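Local structure of uncharacterized protein (Bacteroides ovatus, 4DQA) at residues Met27-Leu31 / Tyr130-Ser134; Val43-Val49 / Met113-Ser119; Asn65-Leu69 / Ser108-Pro112; Leu312-Tyr316 / Lys330-Ile336. The protein is of unknown function but, as a two-domain protein with a concanavalin A-like lectin/glucanase domain, probably binds carbohydrate. One frame throughout, in Å; residues are numbered along the deposited sequence.

Contact 1 (Met27-Leu31 / Tyr130-Ser134); sequences MTFDL and YFFFS
Asp30 O, 4.2 Å from Phe131 CE1, is the one oxygen or nitrogen within 4.5 Å of the other strand, and no hydrogen bond crosses the contact. Otherwise the strands meet through carbon and selenium. Phe29 leans over a face of the Phe131 ring, its CE1 lying above the ring centre and 3.2 Å from the plane, so that this single atom reaches all six carbons beneath it. With ring planes at 35° and centroids 4.2 Å apart, the pair is oblique. The first torsion of Phe29 (chi1 66°) tucks its CG between the backbone N and the carbonyl carbon, from where the ring descends toward the opposite strand. Leu31 approaches Phe131 differently, bringing CD1 to the ring edge, 3.7 Å from CZ.

The Phe133 ring is touched at its edge by two neighbours. Phe29 CE2 is 4.1 Å from Phe133 CZ, the side chains crossing at about a right angle, and the selenomethionine Met27 places SE in the ring plane, 3.8 Å from CE2, a Met-aromatic contact.

The strand axes approach no closer than 10.5 Å and run nearly antiparallel, at 161°, which is the geometry of facing sheets rather than paired strands. Met27-Leu31 bonds along its own sheet to strand 93-97, while Tyr130-Ser134 belongs to the sheet holding strands 15-19 and 107-117; Phe18, Leu97 and Leu111 also pack against Phe133.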
loop_
_atom_site.group_PDB
_atom_site.type_symbol
_atom_site.label_atom_id
_atom_site.label_comp_id
_atom_site.label_asym_id
_atom_site.label_seq_id
_atom_site.Cartn_x
_atom_site.Cartn_y
_atom_site.Cartn_z
HETATM N N MSE A 27 -0.612 17.961 17.343
HETATM C CA MSE A 27 -0.366 17.372 18.646
HETATM C C MSE A 27 0.852 18.015 19.285
HETATM O O MSE A 27 1.680 18.607 18.597
HETATM C CB MSE A 27 -0.191 15.860 18.549
HETATM C CG MSE A 27 1.065 15.434 17.875
HETATM SE SE MSE A 27 1.459 13.575 18.279
HETATM C CE MSE A 27 1.814 13.756 20.193
ATOM N N THR A 28 0.941 17.903 20.605
ATOM C CA THR A 28 2.067 18.457 21.337
ATOM C C THR A 28 2.740 17.359 22.137
ATOM O O THR A 28 2.092 16.416 22.591
ATOM C CB THR A 28 1.617 19.568 22.306
ATOM O OG1 THR A 28 0.628 19.049 23.205
ATOM C CG2 THR A 28 1.045 20.738 21.540
ATOM N N PHE A 29 4.053 17.478 22.285
ATOM C CA PHE A 29 4.795 16.604 23.175
ATOM C C PHE A 29 5.934 17.357 23.862
ATOM O O PHE A 29 6.323 18.464 23.445
ATOM C CB PHE A 29 5.310 15.362 22.412
ATOM C CG PHE A 29 6.344 15.663 21.354
ATOM C CD1 PHE A 29 7.686 15.677 21.665
ATOM C CD2 PHE A 29 5.972 15.906 20.045
ATOM C CE1 PHE A 29 8.647 15.943 20.705
ATOM C CE2 PHE A 29 6.936 16.164 19.086
ATOM C CZ PHE A 29 8.267 16.187 19.420
ATOM N N ASP A 30 6.448 16.747 24.922
ATOM C CA ASP A 30 7.455 17.344 25.784
ATOM C C ASP A 30 8.836 16.959 25.293
ATOM O O ASP A 30 9.074 15.811 24.901
ATOM C CB ASP A 30 7.265 16.865 27.223
ATOM C CG ASP A 30 5.964 17.369 27.847
ATOM O OD1 ASP A 30 5.457 18.428 27.422
ATOM O OD2 ASP A 30 5.453 16.699 28.769
ATOM N N LEU A 31 9.737 17.928 25.332
ATOM C CA LEU A 31 11.123 17.734 24.957
ATOM C C LEU A 31 11.998 18.133 26.136
ATOM O O LEU A 31 11.985 19.305 26.564
ATOM C CB LEU A 31 11.458 18.580 23.738
ATOM C CG LEU A 31 12.880 18.449 23.218
ATOM C CD1 LEU A 31 13.096 17.030 22.718
ATOM C CD2 LEU A 31 13.096 19.491 22.131
ATOM N N TYR A 130 14.578 10.847 19.041
ATOM C CA TYR A 130 13.794 10.460 17.872
ATOM C C TYR A 130 12.337 10.264 18.250
ATOM O O TYR A 130 12.016 9.507 19.165
ATOM C CB TYR A 130 14.335 9.164 17.263
ATOM C CG TYR A 130 15.768 9.221 16.805
ATOM C CD1 TYR A 130 16.817 9.047 17.704
ATOM C CD2 TYR A 130 16.084 9.425 15.475
ATOM C CE1 TYR A 130 18.119 9.094 17.298
ATOM C CE2 TYR A 130 17.392 9.456 15.058
ATOM C CZ TYR A 130 18.411 9.313 15.979
ATOM O OH TYR A 130 19.740 9.360 15.575
ATOM N N PHE A 131 11.464 11.006 17.592
ATOM C CA PHE A 131 10.040 10.893 17.822
ATOM C C PHE A 131 9.405 10.315 16.568
ATOM O O PHE A 131 9.527 10.877 15.498
ATOM C CB PHE A 131 9.470 12.266 18.145
ATOM C CG PHE A 131 10.086 12.873 19.382
ATOM C CD1 PHE A 131 9.562 12.598 20.647
ATOM C CD2 PHE A 131 11.218 13.644 19.286
ATOM C CE1 PHE A 131 10.151 13.143 21.790
ATOM C CE2 PHE A 131 11.810 14.189 20.429
ATOM C CZ PHE A 131 11.280 13.923 21.674
ATOM N N PHE A 132 8.750 9.176 16.724
ATOM C CA PHE A 132 8.209 8.438 15.596
ATOM C C PHE A 132 6.692 8.572 15.575
ATOM O O PHE A 132 6.019 8.589 16.620
ATOM C CB PHE A 132 8.613 6.978 15.696
ATOM C CG PHE A 132 10.088 6.758 15.622
ATOM C CD1 PHE A 132 10.738 6.794 14.410
ATOM C CD2 PHE A 132 10.829 6.503 16.759
ATOM C CE1 PHE A 132 12.091 6.579 14.327
ATOM C CE2 PHE A 132 12.185 6.289 16.685
ATOM C CZ PHE A 132 12.825 6.330 15.464
ATOM N N PHE A 133 6.151 8.689 14.367
ATOM C CA PHE A 133 4.716 8.885 14.182
ATOM C C PHE A 133 4.241 7.898 13.136
ATOM O O PHE A 133 4.758 7.856 12.019
ATOM C CB PHE A 133 4.434 10.314 13.730
ATOM C CG PHE A 133 4.968 11.347 14.654
ATOM C CD1 PHE A 133 6.303 11.746 14.569
ATOM C CD2 PHE A 133 4.171 11.912 15.637
ATOM C CE1 PHE A 133 6.813 12.693 15.437
ATOM C CE2 PHE A 133 4.690 12.859 16.505
ATOM C CZ PHE A 133 6.008 13.241 16.406
ATOM N N SER A 134 3.283 7.061 13.509
ATOM C CA SER A 134 2.742 6.105 12.570
ATOM C C SER A 134 1.393 6.619 12.086
ATOM O O SER A 134 0.607 7.195 12.851
ATOM C CB SER A 134 2.603 4.742 13.229
ATOM O OG SER A 134 1.919 4.842 14.468
#

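Contact 2 (Val43-Val49 / Met113-Ser119); sequences VDVSYSV and MRVHSSS
Tyr47 and Val115 form a non-hydrogen-bonded antiparallel pair whose side chains lie side by side and point the same way, with Tyr47 CE1 3.6 Å from Val115 CG2. Beyond this contact the Tyr47 hydroxyl is hydrogen-bonded to Ser33 OG. Two pairs along, at the next pair on the same face, the selenomethionine Met113 crosses Val49 obliquely, SE lying 4.0 Å from Val49 CG2; bends at chi2 and chi3 curl its CE back to 3.3 Å from Ser48 O.

On the other face His116 turns its ring edge to Ser48, and NE2 lies 2.7 Å from Ser48 OG in a hydrogen bond that either group could donate. This diagonal bond joins two hydrogen-bonded pairs, Ser46 with His116 and Ser48 with Arg114, each closed by two backbone bonds.

Past the ladder, hydroxyls take over from peptide groups. Ser117 OG gives a 2.7 Å bond to Asp44 O and accepts from Ser119 N, making an ST turn, while Asp44 N donates almost straight (175°) to Ser119 OG at 2.9 Å. Mostly apolar Val45, Tyr47, Val49, Met113 and Val115, with Ser117 at the end, on one face, against Ser46, Ser48, Arg114 and His116 on the other, give the two-faced antiparallel ladder of a beta sandwich, consistent with the E-set family of this domain.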
loop_
_atom_site.group_PDB
_atom_site.type_symbol
_atom_site.label_atom_id
_atom_site.label_comp_id
_atom_site.label_asym_id
_atom_site.label_seq_id
_atom_site.Cartn_x
_atom_site.Cartn_y
_atom_site.Cartn_z
ATOM N N VAL A 43 23.075 25.325 33.558
ATOM C CA VAL A 43 23.549 24.892 32.259
ATOM C C VAL A 43 22.481 25.233 31.225
ATOM O O VAL A 43 21.317 24.820 31.344
ATOM C CB VAL A 43 23.813 23.381 32.242
ATOM C CG1 VAL A 43 23.985 22.849 30.827
ATOM C CG2 VAL A 43 25.048 23.076 33.093
ATOM N N ASP A 44 22.870 26.008 30.222
ATOM C CA ASP A 44 21.940 26.444 29.206
ATOM C C ASP A 44 21.950 25.509 28.014
ATOM O O ASP A 44 22.999 25.004 27.610
ATOM C CB ASP A 44 22.278 27.854 28.761
ATOM C CG ASP A 44 22.137 28.850 29.891
ATOM O OD1 ASP A 44 21.051 28.840 30.524
ATOM O OD2 ASP A 44 23.099 29.612 30.158
ATOM N N VAL A 45 20.767 25.249 27.473
ATOM C CA VAL A 45 20.645 24.352 26.321
ATOM C C VAL A 45 19.750 24.953 25.263
ATOM O O VAL A 45 19.032 25.938 25.493
ATOM C CB VAL A 45 20.112 22.952 26.722
ATOM C CG1 VAL A 45 21.023 22.275 27.745
ATOM C CG2 VAL A 45 18.663 23.030 27.232
ATOM N N SER A 46 19.818 24.389 24.071
ATOM C CA SER A 46 18.880 24.767 23.033
ATOM C C SER A 46 18.654 23.597 22.111
ATOM O O SER A 46 19.356 22.584 22.190
ATOM C CB SER A 46 19.357 25.980 22.249
ATOM O OG SER A 46 20.472 25.654 21.416
ATOM N N TYR A 47 17.679 23.737 21.235
ATOM C CA TYR A 47 17.256 22.629 20.395
ATOM C C TYR A 47 17.109 23.028 18.946
ATOM O O TYR A 47 16.855 24.193 18.610
ATOM C CB TYR A 47 15.918 22.075 20.907
ATOM C CG TYR A 47 15.971 21.620 22.347
ATOM C CD1 TYR A 47 16.511 20.378 22.675
ATOM C CD2 TYR A 47 15.507 22.419 23.386
ATOM C CE1 TYR A 47 16.592 19.961 23.978
ATOM C CE2 TYR A 47 15.571 21.993 24.701
ATOM C CZ TYR A 47 16.119 20.762 24.988
ATOM O OH TYR A 47 16.182 20.341 26.306
ATOM N N SER A 48 17.216 22.036 18.078
ATOM C CA SER A 48 16.951 22.243 16.667
ATOM C C SER A 48 16.493 20.942 16.046
ATOM O O SER A 48 16.695 19.870 16.611
ATOM C CB SER A 48 18.199 22.717 15.945
ATOM O OG SER A 48 19.215 21.714 15.987
ATOM N N VAL A 49 15.871 21.024 14.881
ATOM C CA VAL A 49 15.549 19.807 14.130
ATOM C C VAL A 49 16.817 19.330 13.465
ATOM O O VAL A 49 17.551 20.106 12.842
ATOM C CB VAL A 49 14.471 20.081 13.100
ATOM C CG1 VAL A 49 14.199 18.836 12.243
ATOM C CG2 VAL A 49 13.197 20.579 13.781
HETATM N N MSE A 113 15.194 15.415 16.980
HETATM C CA MSE A 113 15.552 16.680 17.612
HETATM C C MSE A 113 16.960 16.616 18.191
HETATM O O MSE A 113 17.299 15.688 18.907
HETATM C CB MSE A 113 14.587 16.983 18.747
HETATM C CG MSE A 113 13.120 17.068 18.358
HETATM SE SE MSE A 113 12.791 18.576 17.168
HETATM C CE MSE A 113 13.765 19.934 18.036
ATOM N N ARG A 114 17.760 17.627 17.891
ATOM C CA ARG A 114 19.101 17.739 18.406
ATOM C C ARG A 114 19.128 18.673 19.579
ATOM O O ARG A 114 18.434 19.682 19.580
ATOM C CB ARG A 114 20.022 18.294 17.323
ATOM C CG ARG A 114 21.470 18.366 17.740
ATOM C CD ARG A 114 22.347 18.663 16.557
ATOM N NE ARG A 114 22.499 17.538 15.632
ATOM C CZ ARG A 114 23.471 16.628 15.706
ATOM N NH1 ARG A 114 24.359 16.680 16.697
ATOM N NH2 ARG A 114 23.559 15.667 14.784
ATOM N N VAL A 115 19.936 18.338 20.581
ATOM C CA VAL A 115 20.203 19.265 21.676
ATOM C C VAL A 115 21.608 19.845 21.524
ATOM O O VAL A 115 22.551 19.168 21.067
ATOM C CB VAL A 115 19.993 18.608 23.079
ATOM C CG1 VAL A 115 20.970 17.452 23.298
ATOM C CG2 VAL A 115 20.129 19.640 24.199
ATOM N N HIS A 116 21.744 21.107 21.920
ATOM C CA HIS A 116 22.968 21.879 21.885
ATOM C C HIS A 116 23.143 22.512 23.270
ATOM O O HIS A 116 22.172 22.649 24.033
ATOM C CB HIS A 116 22.852 23.037 20.881
ATOM C CG HIS A 116 22.374 22.652 19.523
ATOM N ND1 HIS A 116 23.198 22.134 18.550
ATOM C CD2 HIS A 116 21.139 22.714 18.974
ATOM C CE1 HIS A 116 22.487 21.879 17.467
ATOM N NE2 HIS A 116 21.240 22.250 17.689
ATOM N N SER A 117 24.357 22.953 23.593
ATOM C CA SER A 117 24.553 23.705 24.811
ATOM C C SER A 117 25.625 24.758 24.619
ATOM O O SER A 117 26.662 24.487 24.026
ATOM C CB SER A 117 24.965 22.789 25.975
ATOM O OG SER A 117 25.182 23.529 27.179
ATOM N N SER A 118 25.356 25.950 25.128
ATOM C CA SER A 118 26.361 26.998 25.132
ATOM C C SER A 118 27.212 26.952 26.396
ATOM O O SER A 118 28.154 27.743 26.552
ATOM C CB SER A 118 25.693 28.369 24.980
ATOM O OG SER A 118 24.779 28.627 26.053
ATOM N N SER A 119 26.899 26.038 27.308
ATOM C CA SER A 119 27.556 25.940 28.610
ATOM C C SER A 119 28.545 24.793 28.677
ATOM O O SER A 119 29.644 24.936 29.246
ATOM C CB SER A 119 26.518 25.715 29.726
ATOM O OG SER A 119 25.673 26.828 29.908
HETATM O O HOH W 1 25.896 29.774 28.326
#

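Contact 3 (Asn65-Leu69 / Ser108-Pro112); sequences NYEML and SYVLP
Leu69, Val110 and Tyr109 bury most in this contact, and Leu69 reaches two residues of strand 107-117 with its forked end. Its CD2 rests 3.9 Å from Tyr109 CB and its CD1 3.9 Å from Leu111 CB, the leucine crossing both side chains at about a right angle. CG is set beside the backbone N (chi1 -74°), which brings the fork over these two residues.

Val110 is held through its main chain as well as its methyls. Val110 N donates to Glu67 O at 2.8 Å. On its other side, Leu69 N donates to Val110 O at 3.1 Å. Val110 CG1 packs 3.7 Å from Tyr66 CB on the face shared with Met68. Tyr109 lies on the other face with Glu67, whose CB is 3.7 Å from Tyr109 CD1; the phenol is hydrogen-bonded to Lys104 O. A third backbone bond, Glu67 N to Ser108 O, is 2.9 Å long, nearly straight at 171° and in the carbonyl plane.

Three backbone hydrogen bonds thus fix a short parallel register, and the direct side-chain contacts are van der Waals, including Met68 SE on Pro112. This is consistent with main-chain pairing setting the alignment and apolar packing closing over it.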
loop_
_atom_site.group_PDB
_atom_site.type_symbol
_atom_site.label_atom_id
_atom_site.label_comp_id
_atom_site.label_asym_id
_atom_site.label_seq_id
_atom_site.Cartn_x
_atom_site.Cartn_y
_atom_site.Cartn_z
ATOM N N ASN A 65 12.234 2.510 7.303
ATOM C CA ASN A 65 11.738 3.297 6.183
ATOM C C ASN A 65 11.084 4.586 6.648
ATOM O O ASN A 65 10.150 5.095 6.033
ATOM C CB ASN A 65 10.744 2.479 5.355
ATOM C CG ASN A 65 11.056 2.528 3.878
ATOM O OD1 ASN A 65 11.253 1.494 3.236
ATOM N ND2 ASN A 65 11.127 3.741 3.328
ATOM N N TYR A 66 11.612 5.151 7.729
ATOM C CA TYR A 66 11.036 6.386 8.243
ATOM C C TYR A 66 11.225 7.583 7.309
ATOM O O TYR A 66 12.291 7.787 6.718
ATOM C CB TYR A 66 11.590 6.725 9.633
ATOM C CG TYR A 66 11.214 5.699 10.670
ATOM C CD1 TYR A 66 9.915 5.625 11.180
ATOM C CD2 TYR A 66 12.145 4.784 11.128
ATOM C CE1 TYR A 66 9.577 4.681 12.118
ATOM C CE2 TYR A 66 11.813 3.835 12.060
ATOM C CZ TYR A 66 10.530 3.786 12.558
ATOM O OH TYR A 66 10.205 2.837 13.497
ATOM N N GLU A 67 10.155 8.364 7.189
ATOM C CA GLU A 67 10.150 9.612 6.441
ATOM C C GLU A 67 10.284 10.797 7.393
ATOM O O GLU A 67 9.611 10.849 8.400
ATOM C CB GLU A 67 8.824 9.737 5.687
ATOM C CG GLU A 67 8.766 8.973 4.378
ATOM C CD GLU A 67 8.927 9.896 3.195
ATOM O OE1 GLU A 67 10.047 10.408 3.003
ATOM O OE2 GLU A 67 7.932 10.131 2.478
HETATM N N MSE A 68 11.138 11.746 7.056
HETATM C CA MSE A 68 11.306 12.936 7.836
HETATM C C MSE A 68 10.091 13.851 7.728
HETATM O O MSE A 68 9.549 14.056 6.653
HETATM C CB MSE A 68 12.548 13.621 7.284
HETATM C CG MSE A 68 12.837 14.919 7.877
HETATM SE SE MSE A 68 14.171 14.740 9.245
HETATM C CE MSE A 68 14.191 16.527 9.586
ATOM N N LEU A 69 9.639 14.381 8.851
ATOM C CA LEU A 69 8.587 15.385 8.838
ATOM C C LEU A 69 9.189 16.691 8.330
ATOM O O LEU A 69 10.388 16.902 8.461
ATOM C CB LEU A 69 8.057 15.605 10.251
ATOM C CG LEU A 69 7.170 14.519 10.843
ATOM C CD1 LEU A 69 6.850 14.838 12.280
ATOM C CD2 LEU A 69 5.907 14.414 10.040
ATOM N N SER A 108 5.560 5.701 7.916
ATOM C CA SER A 108 5.952 6.020 9.267
ATOM C C SER A 108 6.904 7.204 9.193
ATOM O O SER A 108 7.717 7.301 8.293
ATOM C CB SER A 108 6.539 4.793 9.968
ATOM O OG SER A 108 5.532 3.798 10.151
ATOM N N TYR A 109 6.722 8.134 10.117
ATOM C CA TYR A 109 7.427 9.411 10.077
ATOM C C TYR A 109 8.283 9.589 11.306
ATOM O O TYR A 109 8.048 8.954 12.345
ATOM C CB TYR A 109 6.412 10.561 10.000
ATOM C CG TYR A 109 5.581 10.522 8.749
ATOM C CD1 TYR A 109 6.017 11.144 7.585
ATOM C CD2 TYR A 109 4.392 9.825 8.715
ATOM C CE1 TYR A 109 5.257 11.092 6.428
ATOM C CE2 TYR A 109 3.629 9.767 7.572
ATOM C CZ TYR A 109 4.081 10.390 6.429
ATOM O OH TYR A 109 3.332 10.328 5.289
ATOM N N VAL A 110 9.281 10.452 11.196
ATOM C CA VAL A 110 10.143 10.720 12.332
ATOM C C VAL A 110 10.487 12.193 12.388
ATOM O O VAL A 110 10.640 12.868 11.363
ATOM C CB VAL A 110 11.425 9.857 12.265
ATOM C CG1 VAL A 110 12.176 10.120 10.965
ATOM C CG2 VAL A 110 12.331 10.086 13.485
ATOM N N LEU A 111 10.610 12.682 13.607
ATOM C CA LEU A 111 11.133 14.010 13.870
ATOM C C LEU A 111 12.336 13.825 14.791
ATOM O O LEU A 111 12.171 13.458 15.957
ATOM C CB LEU A 111 10.073 14.884 14.552
ATOM C CG LEU A 111 10.562 16.275 14.956
ATOM C CD1 LEU A 111 10.914 17.074 13.736
ATOM C CD2 LEU A 111 9.501 17.003 15.779
ATOM N N PRO A 112 13.547 14.067 14.281
ATOM C CA PRO A 112 14.742 13.943 15.107
ATOM C C PRO A 112 15.106 15.301 15.660
ATOM O O PRO A 112 15.240 16.238 14.880
ATOM C CB PRO A 112 15.800 13.452 14.120
ATOM C CG PRO A 112 15.388 14.052 12.803
ATOM C CD PRO A 112 13.874 14.200 12.851
HETATM O O HOH W 2 7.345 4.762 5.979
HETATM O O HOH W 3 4.854 11.027 2.488
#

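Contact 4 (Leu312-Tyr316 / Lys330-Ile336); sequences LALYY and KDATGRI
Two hydrogen bonds tie Tyr315 to the loop at Asp331-Ala332. Ala332 N donates to Tyr315 O at 2.8 Å and nearly straight (173°), while Tyr315 N gives a 3.0 Å bond to the anti lone pair of Asp331 OD2. Beside them Asp331 CB lies over one face of the Tyr316 ring, 3.8 Å from its centroid and offset toward the rim, a CH-pi contact in which ring and carboxylate planes stand 75° apart.

The carboxylate is itself positioned from within its loop. Thr333 OG1 donates to the syn lone pair of Asp331 OD2 at 2.7 Å, so two sound bonds hold that oxygen, and Ile336 N meets OD1 at 2.9 Å from above the carboxylate plane. Thr333 OG1 also accepts from Arg335 N, an ST turn that overlaps the end of the type I turn Asp331-Gly334. At the other end, water 4 bridges Ala313 O and Arg335 NE.

Strand 312-316 pairs with strand 282-289, where Ala313 and Leu314 form a classic beta bulge opposite Val288. The loop joins strands 328-330 and 337-340 of a second antiparallel sheet, and Leu314 and Ile336 both pack on Val152 of strand 150-152 in that sheet.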
loop_
_atom_site.group_PDB
_atom_site.type_symbol
_atom_site.label_atom_id
_atom_site.label_comp_id
_atom_site.label_asym_id
_atom_site.label_seq_id
_atom_site.Cartn_x
_atom_site.Cartn_y
_atom_site.Cartn_z
ATOM N N LEU A 312 2.694 0.433 -14.384
ATOM C CA LEU A 312 1.325 0.252 -13.949
ATOM C C LEU A 312 0.408 0.658 -15.101
ATOM O O LEU A 312 0.327 1.839 -15.454
ATOM C CB LEU A 312 1.056 1.087 -12.728
ATOM C CG LEU A 312 -0.295 0.966 -12.067
ATOM C CD1 LEU A 312 -0.617 -0.479 -11.611
ATOM C CD2 LEU A 312 -0.363 1.929 -10.873
ATOM N N ALA A 313 -0.209 -0.338 -15.724
ATOM C CA ALA A 313 -1.014 -0.116 -16.927
ATOM C C ALA A 313 -2.477 0.194 -16.637
ATOM O O ALA A 313 -3.182 0.772 -17.467
ATOM C CB ALA A 313 -0.906 -1.330 -17.871
ATOM N N LEU A 314 -2.950 -0.211 -15.460
ATOM C CA LEU A 314 -4.344 -0.035 -15.083
ATOM C C LEU A 314 -4.424 -0.092 -13.574
ATOM O O LEU A 314 -3.787 -0.947 -12.955
ATOM C CB LEU A 314 -5.188 -1.164 -15.659
ATOM C CG LEU A 314 -6.674 -1.066 -15.315
ATOM C CD1 LEU A 314 -7.266 0.087 -16.106
ATOM C CD2 LEU A 314 -7.413 -2.365 -15.570
ATOM N N TYR A 315 -5.201 0.799 -12.977
ATOM C CA TYR A 315 -5.376 0.814 -11.516
ATOM C C TYR A 315 -6.745 1.308 -11.150
ATOM O O TYR A 315 -7.061 2.474 -11.361
ATOM C CB TYR A 315 -4.316 1.739 -10.919
ATOM C CG TYR A 315 -4.171 1.743 -9.401
ATOM C CD1 TYR A 315 -4.750 0.772 -8.588
ATOM C CD2 TYR A 315 -3.418 2.734 -8.807
ATOM C CE1 TYR A 315 -4.570 0.800 -7.190
ATOM C CE2 TYR A 315 -3.247 2.782 -7.444
ATOM C CZ TYR A 315 -3.781 1.794 -6.644
ATOM O OH TYR A 315 -3.576 1.888 -5.289
ATOM N N TYR A 316 -7.561 0.434 -10.566
ATOM C CA TYR A 316 -8.811 0.846 -9.979
ATOM C C TYR A 316 -8.777 0.564 -8.488
ATOM O O TYR A 316 -8.808 -0.600 -8.063
ATOM C CB TYR A 316 -9.994 0.087 -10.600
ATOM C CG TYR A 316 -10.348 0.526 -12.005
ATOM C CD1 TYR A 316 -10.871 1.794 -12.239
ATOM C CD2 TYR A 316 -10.130 -0.303 -13.099
ATOM C CE1 TYR A 316 -11.190 2.207 -13.523
ATOM C CE2 TYR A 316 -10.459 0.086 -14.378
ATOM C CZ TYR A 316 -10.974 1.361 -14.595
ATOM O OH TYR A 316 -11.302 1.784 -15.862
ATOM N N LYS A 330 -13.005 6.062 -14.912
ATOM C CA LYS A 330 -11.648 6.469 -15.241
ATOM C C LYS A 330 -10.692 5.925 -14.200
ATOM O O LYS A 330 -10.885 6.133 -13.016
ATOM C CB LYS A 330 -11.562 7.990 -15.276
ATOM C CG LYS A 330 -12.607 8.607 -16.179
ATOM C CD LYS A 330 -12.504 10.130 -16.216
ATOM C CE LYS A 330 -11.157 10.599 -16.738
ATOM N NZ LYS A 330 -11.028 10.418 -18.209
ATOM N N ASP A 331 -9.658 5.223 -14.655
ATOM C CA ASP A 331 -8.749 4.619 -13.700
ATOM C C ASP A 331 -7.822 5.662 -13.074
ATOM O O ASP A 331 -7.766 6.840 -13.493
ATOM C CB ASP A 331 -7.973 3.471 -14.348
ATOM C CG ASP A 331 -6.653 3.907 -14.895
ATOM O OD1 ASP A 331 -6.629 4.900 -15.668
ATOM O OD2 ASP A 331 -5.621 3.257 -14.564
ATOM N N ALA A 332 -7.115 5.214 -12.044
ATOM C CA ALA A 332 -6.249 6.066 -11.226
ATOM C C ALA A 332 -4.984 6.519 -11.921
ATOM O O ALA A 332 -4.476 7.586 -11.594
ATOM C CB ALA A 332 -5.914 5.351 -9.951
ATOM N N THR A 333 -4.496 5.751 -12.895
ATOM C CA THR A 333 -3.320 6.189 -13.657
ATOM C C THR A 333 -3.625 7.340 -14.599
ATOM O O THR A 333 -2.728 8.015 -15.089
ATOM C CB THR A 333 -2.677 5.084 -14.500
ATOM O OG1 THR A 333 -3.550 4.710 -15.580
ATOM C CG2 THR A 333 -2.298 3.854 -13.652
ATOM N N GLY A 334 -4.907 7.536 -14.893
ATOM C CA GLY A 334 -5.269 8.495 -15.929
ATOM C C GLY A 334 -5.115 7.950 -17.337
ATOM O O GLY A 334 -5.288 8.698 -18.308
ATOM N N ARG A 335 -4.780 6.669 -17.471
ATOM C CA ARG A 335 -4.500 6.103 -18.797
ATOM C C ARG A 335 -5.697 5.404 -19.427
ATOM O O ARG A 335 -5.770 5.307 -20.669
ATOM C CB ARG A 335 -3.335 5.111 -18.737
ATOM C CG ARG A 335 -2.048 5.766 -18.334
ATOM C CD ARG A 335 -0.957 4.745 -18.046
ATOM N NE ARG A 335 -0.566 3.951 -19.214
ATOM C CZ ARG A 335 0.279 4.348 -20.153
ATOM N NH1 ARG A 335 0.825 5.549 -20.094
ATOM N NH2 ARG A 335 0.590 3.542 -21.171
ATOM N N ILE A 336 -6.617 4.943 -18.591
ATOM C CA ILE A 336 -7.693 4.046 -19.028
ATOM C C ILE A 336 -9.066 4.609 -18.714
ATOM O O ILE A 336 -9.373 4.925 -17.571
ATOM C CB ILE A 336 -7.624 2.691 -18.306
ATOM C CG1 ILE A 336 -6.289 1.988 -18.552
ATOM C CG2 ILE A 336 -8.785 1.764 -18.742
ATOM C CD1 ILE A 336 -5.994 1.782 -19.980
HETATM O O HOH W 4 -2.144 1.613 -19.855
#

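Overall arrangement
Contacts 1, 2 and 3 share one beta domain, whereas contact 4 lies on the opposite side of the chain's centre, with its nearest atoms about 15 Å from those of contact 3. Contacts 2 and 3 use successive parts of strand 107-117 and meet where Val49 CG1 packs 3.5 Å from Met68 CE. Contact 1 adds the neighbouring strand: Phe131 O lies 2.8 Å from Leu111 N and Phe133 O 2.7 Å from Tyr109 N, both probable hydrogen bonds. It also reaches contact 2 through the interior, Leu31 CD2 touching Tyr47 CD1 at 3.6 Å. Contact 4 belongs with the lectin-like half, its centre about 50 Å from that of contact 2.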